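Local coordinates for IPT/TIG domain-containing protein (Bacteroides thetaiotaomicron, PDB 3TC9) that is of unknown function but probably serves as an auxiliary nutrient-binding protein, joining an immunoglobulin-like domain to a six-bladed beta-propeller, at residues I194-Q199 and P205-L210; E221-Q226 and L240-W245. All coordinates share one frame; numbering follows the deposited sequence.

In the fold
Past the N-terminal immunoglobulin-like domain, the chain enters the propeller and reaches one four-stranded antiparallel blade. Strand 192-197 runs out, a short loop turns the chain, and strand 205-211 comes back beside it. Interaction 1 closes that loop as a hairpin between the two middle strands. The chain then makes strand 219-224, the last of the blade, and passes through strand 231-233 of the next blade to reach strand 240-244, where interaction 2 closes the longer loop. The two contacts follow in series, neither nesting nor crossing. They touch where N207 O accepts a hydrogen bond from L222 N, so the hairpin of one blade is coupled to its packing on the following blade.

Interaction 1: residues I194-Q199 and P205-L210; sequences IITNDQ and PNNYIL
The hydroxyl of T196 donates to the side-chain oxygen of N207, OG1 to OD1 at 2.7 Å, meeting the amide carbonyl almost head-on (C=O...O angle 171°). The two side chains lie side by side on one face of the sheet. With OG1 opposite the carbonyl carbon of its own residue (chi1 -59°), T196 holds the oxygen beside that amide, and N207 ND2 goes on to bond T223. If a valine stood here, N207 OD1 would probably be left without its hydroxyl donor, and the amide would then be held mainly through ND2.

Backbone bonds set the register. I195 and Y208 form a hydrogen-bonded antiparallel pair, N to O at 2.8 Å in both directions, and N197 N reaches N206 O at 2.7 Å. On the face of T196 and N207, I194 CD1 meets I209 CD1 at 3.7 Å, the two side chains crossing at a slant. On the other face I195 CG1 packs on L210 CD1 at 3.8 Å. There too the Y208 ring presents its edge, with N197 CB 3.7 Å from CE1 and nearly in the ring plane.

One water joins the loop end of the pair: it accepts from N197 ND2 (2.9 Å), donates to P205 O, and bonds Y208 OH at 2.7 Å. N197 OD1 takes the backbone N-H of K180, so both ends of this amide are engaged. The whole is a beta hairpin whose two arms are the middle strands of a propeller blade, flanked by strands 181-186 and 219-224.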
ATOM      1  N   ILE B 194      -5.993 -27.824  10.500  1.00 55.59           N
ATOM      2  CA  ILE B 194      -5.948 -29.055   9.718  1.00 55.75           C
ATOM      3  C   ILE B 194      -4.499 -29.353   9.340  1.00 59.98           C
ATOM      4  O   ILE B 194      -3.866 -28.542   8.662  1.00 58.84           O
ATOM      5  CB  ILE B 194      -6.847 -29.022   8.455  1.00 58.14           C
ATOM      6  CG1 ILE B 194      -8.192 -28.227   8.613  1.00 58.39           C
ATOM      7  CG2 ILE B 194      -6.956 -30.409   7.796  1.00 59.37           C
ATOM      8  CD1 ILE B 194      -9.267 -28.844   9.346  1.00 60.59           C
ATOM      9  N   ILE B 195      -4.001 -30.524   9.755  1.00 56.38           N
ATOM     10  CA  ILE B 195      -2.641 -31.005   9.498  1.00 55.12           C
ATOM     11  C   ILE B 195      -2.753 -32.200   8.543  1.00 54.21           C
ATOM     12  O   ILE B 195      -3.483 -33.150   8.828  1.00 53.46           O
ATOM     13  CB  ILE B 195      -1.966 -31.345  10.867  1.00 59.95           C
ATOM     14  CG1 ILE B 195      -1.702 -30.075  11.716  1.00 60.96           C
ATOM     15  CG2 ILE B 195      -0.723 -32.211  10.751  1.00 61.60           C
ATOM     16  CD1 ILE B 195      -0.919 -28.940  11.054  1.00 70.39           C
ATOM     17  N   THR B 196      -2.061 -32.126   7.401  1.00 46.55           N
ATOM     18  CA  THR B 196      -2.096 -33.147   6.351  1.00 45.94           C
ATOM     19  C   THR B 196      -0.831 -34.020   6.367  1.00 49.76           C
ATOM     20  O   THR B 196       0.287 -33.487   6.308  1.00 48.63           O
ATOM     21  CB  THR B 196      -2.296 -32.479   4.995  1.00 50.67           C
ATOM     22  OG1 THR B 196      -3.519 -31.745   5.047  1.00 50.36           O
ATOM     23  CG2 THR B 196      -2.363 -33.471   3.866  1.00 51.39           C
ATOM     24  N   ASN B 197      -1.023 -35.360   6.417  1.00 46.39           N
ATOM     25  CA  ASN B 197       0.045 -36.356   6.458  1.00 47.32           C
ATOM     26  C   ASN B 197       0.130 -37.156   5.147  1.00 54.00           C
ATOM     27  O   ASN B 197      -0.870 -37.689   4.660  1.00 53.97           O
ATOM     28  CB  ASN B 197      -0.142 -37.304   7.654  1.00 46.00           C
ATOM     29  CG  ASN B 197       1.127 -37.963   8.109  1.00 59.99           C
ATOM     30  OD1 ASN B 197       2.184 -37.331   8.269  1.00 55.45           O
ATOM     31  ND2 ASN B 197       1.051 -39.249   8.351  1.00 54.09           N
ATOM     32  N   ASP B 198       1.337 -37.217   4.570  1.00 52.26           N
ATOM     33  CA  ASP B 198       1.600 -37.940   3.317  1.00 53.06           C
ATOM     34  C   ASP B 198       2.104 -39.349   3.640  1.00 55.95           C
ATOM     35  O   ASP B 198       3.277 -39.518   3.984  1.00 55.44           O
ATOM     36  CB  ASP B 198       2.624 -37.155   2.448  1.00 54.17           C
ATOM     37  CG  ASP B 198       2.778 -37.585   0.994  1.00 60.99           C
ATOM     38  OD1 ASP B 198       2.319 -38.716   0.644  1.00 61.72           O
ATOM     39  OD2 ASP B 198       3.397 -36.818   0.211  1.00 62.53           O
ATOM     40  N   GLN B 199       1.211 -40.350   3.558  1.00 52.39           N
ATOM     41  CA  GLN B 199       1.568 -41.741   3.868  1.00 52.99           C
ATOM     42  C   GLN B 199       0.857 -42.710   2.903  1.00 58.81           C
ATOM     43  O   GLN B 199      -0.227 -42.390   2.422  1.00 58.06           O
ATOM     44  CB  GLN B 199       1.305 -42.059   5.356  1.00 54.61           C
ATOM     45  CG  GLN B 199      -0.113 -41.784   5.854  1.00 45.28           C
ATOM     46  CD  GLN B 199      -1.035 -42.910   5.494  1.00 64.17           C
ATOM     47  OE1 GLN B 199      -0.640 -44.077   5.478  1.00 64.60           O
ATOM     48  NE2 GLN B 199      -2.273 -42.589   5.161  1.00 54.01           N
ATOM     49  N   PRO B 205      -5.006 -42.194   8.422  1.00 52.42           N
ATOM     50  CA  PRO B 205      -5.437 -40.820   8.085  1.00 51.04           C
ATOM     51  C   PRO B 205      -4.481 -39.985   7.213  1.00 54.40           C
ATOM     52  O   PRO B 205      -3.244 -40.114   7.271  1.00 52.33           O
ATOM     53  CB  PRO B 205      -5.608 -40.136   9.452  1.00 52.81           C
ATOM     54  CG  PRO B 205      -5.510 -41.223  10.480  1.00 58.64           C
ATOM     55  CD  PRO B 205      -4.695 -42.310   9.866  1.00 54.25           C
ATOM     56  N   ASN B 206      -5.092 -39.093   6.398  1.00 50.36           N
ATOM     57  CA  ASN B 206      -4.363 -38.122   5.577  1.00 48.30           C
ATOM     58  C   ASN B 206      -4.534 -36.756   6.206  1.00 51.29           C
ATOM     59  O   ASN B 206      -3.591 -35.991   6.203  1.00 50.35           O
ATOM     60  CB  ASN B 206      -4.783 -38.122   4.088  1.00 44.04           C
ATOM     61  CG  ASN B 206      -6.274 -38.044   3.763  1.00 63.39           C
ATOM     62  OD1 ASN B 206      -7.134 -37.823   4.626  1.00 49.93           O
ATOM     63  ND2 ASN B 206      -6.617 -38.221   2.481  1.00 51.89           N
ATOM     64  N   ASN B 207      -5.708 -36.476   6.802  1.00 48.95           N
ATOM     65  CA  ASN B 207      -6.010 -35.187   7.422  1.00 48.75           C
ATOM     66  C   ASN B 207      -6.370 -35.336   8.888  1.00 55.28           C
ATOM     67  O   ASN B 207      -7.206 -36.149   9.264  1.00 56.28           O
ATOM     68  CB  ASN B 207      -7.137 -34.469   6.660  1.00 51.27           C
ATOM     69  CG  ASN B 207      -6.716 -34.092   5.261  1.00 65.49           C
ATOM     70  OD1 ASN B 207      -5.716 -33.396   5.060  1.00 58.33           O
ATOM     71  ND2 ASN B 207      -7.428 -34.584   4.260  1.00 52.54           N
ATOM     72  N   TYR B 208      -5.681 -34.563   9.711  1.00 53.53           N
ATOM     73  CA  TYR B 208      -5.828 -34.494  11.157  1.00 55.70           C
ATOM     74  C   TYR B 208      -6.315 -33.117  11.532  1.00 62.45           C
ATOM     75  O   TYR B 208      -5.972 -32.148  10.859  1.00 60.53           O
ATOM     76  CB  TYR B 208      -4.487 -34.785  11.869  1.00 56.51           C
ATOM     77  CG  TYR B 208      -3.952 -36.185  11.667  1.00 58.23           C
ATOM     78  CD1 TYR B 208      -3.110 -36.483  10.596  1.00 59.88           C
ATOM     79  CD2 TYR B 208      -4.255 -37.205  12.563  1.00 59.49           C
ATOM     80  CE1 TYR B 208      -2.598 -37.766  10.414  1.00 62.43           C
ATOM     81  CE2 TYR B 208      -3.746 -38.492  12.393  1.00 60.75           C
ATOM     82  CZ  TYR B 208      -2.920 -38.769  11.316  1.00 68.33           C
ATOM     83  OH  TYR B 208      -2.435 -40.038  11.120  1.00 68.08           O
ATOM     84  N   ILE B 209      -7.083 -33.024  12.619  1.00 63.05           N
ATOM     85  CA  ILE B 209      -7.606 -31.763  13.129  1.00 63.99           C
ATOM     86  C   ILE B 209      -7.029 -31.512  14.546  1.00 68.81           C
ATOM     87  O   ILE B 209      -6.982 -32.424  15.374  1.00 69.85           O
ATOM     88  CB  ILE B 209      -9.161 -31.750  13.047  1.00 68.95           C
ATOM     89  CG1 ILE B 209      -9.734 -30.343  13.135  1.00 69.30           C
ATOM     90  CG2 ILE B 209      -9.872 -32.757  13.972  1.00 72.38           C
ATOM     91  CD1 ILE B 209     -11.054 -30.165  12.348  1.00 81.37           C
ATOM     92  N   LEU B 210      -6.482 -30.311  14.766  1.00 64.54           N
ATOM     93  CA  LEU B 210      -5.917 -29.899  16.052  1.00 64.32           C
ATOM     94  C   LEU B 210      -6.765 -28.765  16.588  1.00 68.83           C
ATOM     95  O   LEU B 210      -6.797 -27.679  16.010  1.00 69.17           O
ATOM     96  CB  LEU B 210      -4.430 -29.488  15.955  1.00 63.09           C
ATOM     97  CG  LEU B 210      -3.385 -30.583  15.720  1.00 67.42           C
ATOM     98  CD1 LEU B 210      -2.049 -29.986  15.485  1.00 66.39           C
ATOM     99  CD2 LEU B 210      -3.233 -31.483  16.915  1.00 71.39           C
TER
HETATM  100  O   HOH W   1      -1.363 -40.805   8.812  1.00 41.14           O

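Interaction 2: residues E221-Q226 and L240-W245; sequences ELTKGQ and LYFNSW
L222 and L240 meet tip to tip, CD2 to CD2 at 4.0 Å, between two neighbouring sheets. Further along, the T223 hydroxyl sits over one face of the F242 ring, OG1 being 4.1 Å from CZ. F242 CG stands between its own backbone N and carbonyl carbon (chi1 59°), which turns the ring so that one face lies under the T223 hydroxyl. Where strand 219-224 has given way to loop, a water bridges the backbones by donating to Q226 O at 2.7 Å and to N243 O at 2.9 Å. S244 OG lies 3.4 Å from Q226 O, at best a weak hydrogen bond.

A second shell positions these groups. T223 OG1 is tied back into its own sheet by the amide of N207, with the N206 side chain close by. The F242 ring also meets that of F251, their planes about 25° apart, and F255 touches both leucines.

The touching parts run the same way, only 17° apart, as the last strand of one propeller blade packs on the second strand of the next. The contact is small and mixed in character, with no directional bond stronger than the water bridge, and probably adds only modestly to how the blades pack.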
ATOM      1  N   GLU B 221      -8.541 -37.498  13.906  1.00 68.99           N
ATOM      2  CA  GLU B 221      -8.541 -37.818  12.487  1.00 67.23           C
ATOM      3  C   GLU B 221      -9.763 -37.143  11.851  1.00 69.65           C
ATOM      4  O   GLU B 221     -10.824 -37.102  12.476  1.00 69.95           O
ATOM      5  CB  GLU B 221      -8.563 -39.351  12.348  1.00 69.68           C
ATOM      6  CG  GLU B 221      -8.926 -39.932  10.997  1.00 80.84           C
ATOM      7  CD  GLU B 221      -9.459 -41.350  11.102  1.00104.56           C
ATOM      8  OE1 GLU B 221      -8.806 -42.194  11.762  1.00 87.59           O
ATOM      9  OE2 GLU B 221     -10.556 -41.604  10.552  1.00101.97           O
ATOM     10  N   LEU B 222      -9.604 -36.573  10.639  1.00 63.98           N
ATOM     11  CA  LEU B 222     -10.694 -35.914   9.911  1.00 63.09           C
ATOM     12  C   LEU B 222     -11.131 -36.786   8.719  1.00 66.12           C
ATOM     13  O   LEU B 222     -12.329 -37.021   8.533  1.00 66.62           O
ATOM     14  CB  LEU B 222     -10.272 -34.500   9.463  1.00 61.12           C
ATOM     15  CG  LEU B 222     -11.330 -33.630   8.802  1.00 65.13           C
ATOM     16  CD1 LEU B 222     -12.350 -33.116   9.807  1.00 66.30           C
ATOM     17  CD2 LEU B 222     -10.683 -32.482   8.107  1.00 65.45           C
ATOM     18  N   THR B 223     -10.151 -37.253   7.925  1.00 61.07           N
ATOM     19  CA  THR B 223     -10.326 -38.140   6.765  1.00 60.85           C
ATOM     20  C   THR B 223      -9.160 -39.151   6.749  1.00 63.05           C
ATOM     21  O   THR B 223      -8.114 -38.911   7.360  1.00 60.76           O
ATOM     22  CB  THR B 223     -10.442 -37.358   5.397  1.00 67.18           C
ATOM     23  OG1 THR B 223      -9.228 -36.665   5.099  1.00 67.54           O
ATOM     24  CG2 THR B 223     -11.601 -36.385   5.346  1.00 65.22           C
ATOM     25  N   LYS B 224      -9.366 -40.273   6.053  1.00 60.70           N
ATOM     26  CA  LYS B 224      -8.407 -41.345   5.804  1.00 60.67           C
ATOM     27  C   LYS B 224      -8.058 -41.330   4.316  1.00 63.99           C
ATOM     28  O   LYS B 224      -8.922 -40.990   3.494  1.00 64.08           O
ATOM     29  CB  LYS B 224      -9.002 -42.717   6.203  1.00 64.53           C
ATOM     30  CG  LYS B 224      -9.103 -42.952   7.703  1.00 73.62           C
ATOM     31  CD  LYS B 224      -9.850 -44.239   8.041  1.00 81.88           C
ATOM     32  CE  LYS B 224     -11.311 -43.990   8.347  1.00 94.10           C
ATOM     33  NZ  LYS B 224     -12.019 -45.231   8.756  1.00102.40           N
ATOM     34  N   GLY B 225      -6.824 -41.696   3.974  1.00 58.50           N
ATOM     35  CA  GLY B 225      -6.420 -41.741   2.576  1.00 57.31           C
ATOM     36  C   GLY B 225      -4.927 -41.801   2.352  1.00 60.76           C
ATOM     37  O   GLY B 225      -4.147 -41.228   3.120  1.00 59.02           O
ATOM     38  N   GLN B 226      -4.519 -42.479   1.279  1.00 57.41           N
ATOM     39  CA  GLN B 226      -3.098 -42.604   0.958  1.00 56.59           C
ATOM     40  C   GLN B 226      -2.599 -41.463   0.052  1.00 59.12           C
ATOM     41  O   GLN B 226      -3.368 -40.846  -0.694  1.00 58.39           O
ATOM     42  CB  GLN B 226      -2.792 -43.963   0.304  1.00 58.63           C
ATOM     43  CG  GLN B 226      -3.540 -44.200  -1.009  1.00 70.86           C
ATOM     44  CD  GLN B 226      -3.199 -45.511  -1.662  1.00 86.68           C
ATOM     45  OE1 GLN B 226      -2.109 -46.090  -1.475  1.00 82.02           O
ATOM     46  NE2 GLN B 226      -4.112 -45.976  -2.494  1.00 68.51           N
ATOM     47  N   LEU B 240     -13.032 -28.234   2.487  1.00 48.29           N
ATOM     48  CA  LEU B 240     -11.659 -28.713   2.346  1.00 47.66           C
ATOM     49  C   LEU B 240     -11.400 -29.422   1.015  1.00 52.79           C
ATOM     50  O   LEU B 240     -12.168 -30.297   0.617  1.00 55.61           O
ATOM     51  CB  LEU B 240     -11.340 -29.668   3.498  1.00 48.37           C
ATOM     52  CG  LEU B 240      -9.886 -30.124   3.625  1.00 52.48           C
ATOM     53  CD1 LEU B 240      -9.070 -29.098   4.347  1.00 51.64           C
ATOM     54  CD2 LEU B 240      -9.799 -31.426   4.360  1.00 55.05           C
ATOM     55  N   TYR B 241     -10.293 -29.060   0.358  1.00 46.12           N
ATOM     56  CA  TYR B 241      -9.834 -29.665  -0.888  1.00 44.95           C
ATOM     57  C   TYR B 241      -8.513 -30.356  -0.610  1.00 49.30           C
ATOM     58  O   TYR B 241      -7.659 -29.797   0.086  1.00 46.47           O
ATOM     59  CB  TYR B 241      -9.690 -28.610  -1.998  1.00 45.37           C
ATOM     60  CG  TYR B 241     -11.024 -28.021  -2.402  1.00 48.04           C
ATOM     61  CD1 TYR B 241     -11.827 -28.647  -3.352  1.00 50.10           C
ATOM     62  CD2 TYR B 241     -11.507 -26.858  -1.802  1.00 48.00           C
ATOM     63  CE1 TYR B 241     -13.073 -28.127  -3.703  1.00 50.93           C
ATOM     64  CE2 TYR B 241     -12.752 -26.330  -2.146  1.00 49.28           C
ATOM     65  CZ  TYR B 241     -13.540 -26.983  -3.083  1.00 57.03           C
ATOM     66  OH  TYR B 241     -14.781 -26.503  -3.402  1.00 58.99           O
ATOM     67  N   PHE B 242      -8.350 -31.577  -1.096  1.00 47.45           N
ATOM     68  CA  PHE B 242      -7.099 -32.311  -0.886  1.00 47.17           C
ATOM     69  C   PHE B 242      -6.913 -33.265  -2.045  1.00 51.06           C
ATOM     70  O   PHE B 242      -7.806 -33.374  -2.884  1.00 50.14           O
ATOM     71  CB  PHE B 242      -7.082 -33.024   0.480  1.00 49.47           C
ATOM     72  CG  PHE B 242      -8.193 -34.016   0.704  1.00 52.68           C
ATOM     73  CD1 PHE B 242      -9.413 -33.611   1.243  1.00 56.25           C
ATOM     74  CD2 PHE B 242      -8.004 -35.369   0.433  1.00 55.32           C
ATOM     75  CE1 PHE B 242     -10.445 -34.536   1.460  1.00 58.06           C
ATOM     76  CE2 PHE B 242      -9.031 -36.287   0.646  1.00 59.33           C
ATOM     77  CZ  PHE B 242     -10.243 -35.867   1.169  1.00 57.57           C
ATOM     78  N   ASN B 243      -5.760 -33.930  -2.125  1.00 48.51           N
ATOM     79  CA  ASN B 243      -5.512 -34.821  -3.252  1.00 48.16           C
ATOM     80  C   ASN B 243      -5.095 -36.219  -2.809  1.00 52.06           C
ATOM     81  O   ASN B 243      -5.060 -36.546  -1.618  1.00 50.54           O
ATOM     82  CB  ASN B 243      -4.412 -34.200  -4.181  1.00 44.36           C
ATOM     83  CG  ASN B 243      -2.972 -34.470  -3.758  1.00 56.91           C
ATOM     84  OD1 ASN B 243      -2.661 -34.490  -2.575  1.00 51.99           O
ATOM     85  ND2 ASN B 243      -2.076 -34.795  -4.702  1.00 42.87           N
ATOM     86  N   SER B 244      -4.762 -37.020  -3.832  1.00 49.67           N
ATOM     87  CA  SER B 244      -4.176 -38.341  -3.812  1.00 50.35           C
ATOM     88  C   SER B 244      -3.202 -38.367  -4.985  1.00 54.02           C
ATOM     89  O   SER B 244      -3.581 -38.000  -6.103  1.00 52.67           O
ATOM     90  CB  SER B 244      -5.242 -39.425  -3.898  1.00 55.62           C
ATOM     91  OG  SER B 244      -4.624 -40.700  -3.875  1.00 69.70           O
ATOM     92  N   TRP B 245      -1.924 -38.680  -4.704  1.00 50.53           N
ATOM     93  CA  TRP B 245      -0.844 -38.698  -5.699  1.00 49.50           C
ATOM     94  C   TRP B 245      -1.054 -39.782  -6.795  1.00 53.18           C
ATOM     95  O   TRP B 245      -0.734 -39.542  -7.959  1.00 52.83           O
ATOM     96  CB  TRP B 245       0.487 -38.894  -4.957  1.00 47.83           C
ATOM     97  CG  TRP B 245       1.668 -39.333  -5.770  1.00 49.10           C
ATOM     98  CD1 TRP B 245       2.659 -38.542  -6.274  1.00 51.13           C
ATOM     99  CD2 TRP B 245       2.087 -40.688  -5.990  1.00 50.25           C
ATOM    100  NE1 TRP B 245       3.625 -39.318  -6.878  1.00 50.95           N
ATOM    101  CE2 TRP B 245       3.305 -40.639  -6.711  1.00 53.82           C
ATOM    102  CE3 TRP B 245       1.542 -41.945  -5.659  1.00 52.67           C
ATOM    103  CZ2 TRP B 245       3.967 -41.796  -7.138  1.00 54.38           C
ATOM    104  CZ3 TRP B 245       2.213 -43.092  -6.061  1.00 54.86           C
ATOM    105  CH2 TRP B 245       3.401 -43.013  -6.804  1.00 55.27           C
TER
HETATM  106  O   HOH W   2      -5.159 -38.913   0.023  1.00 38.92           O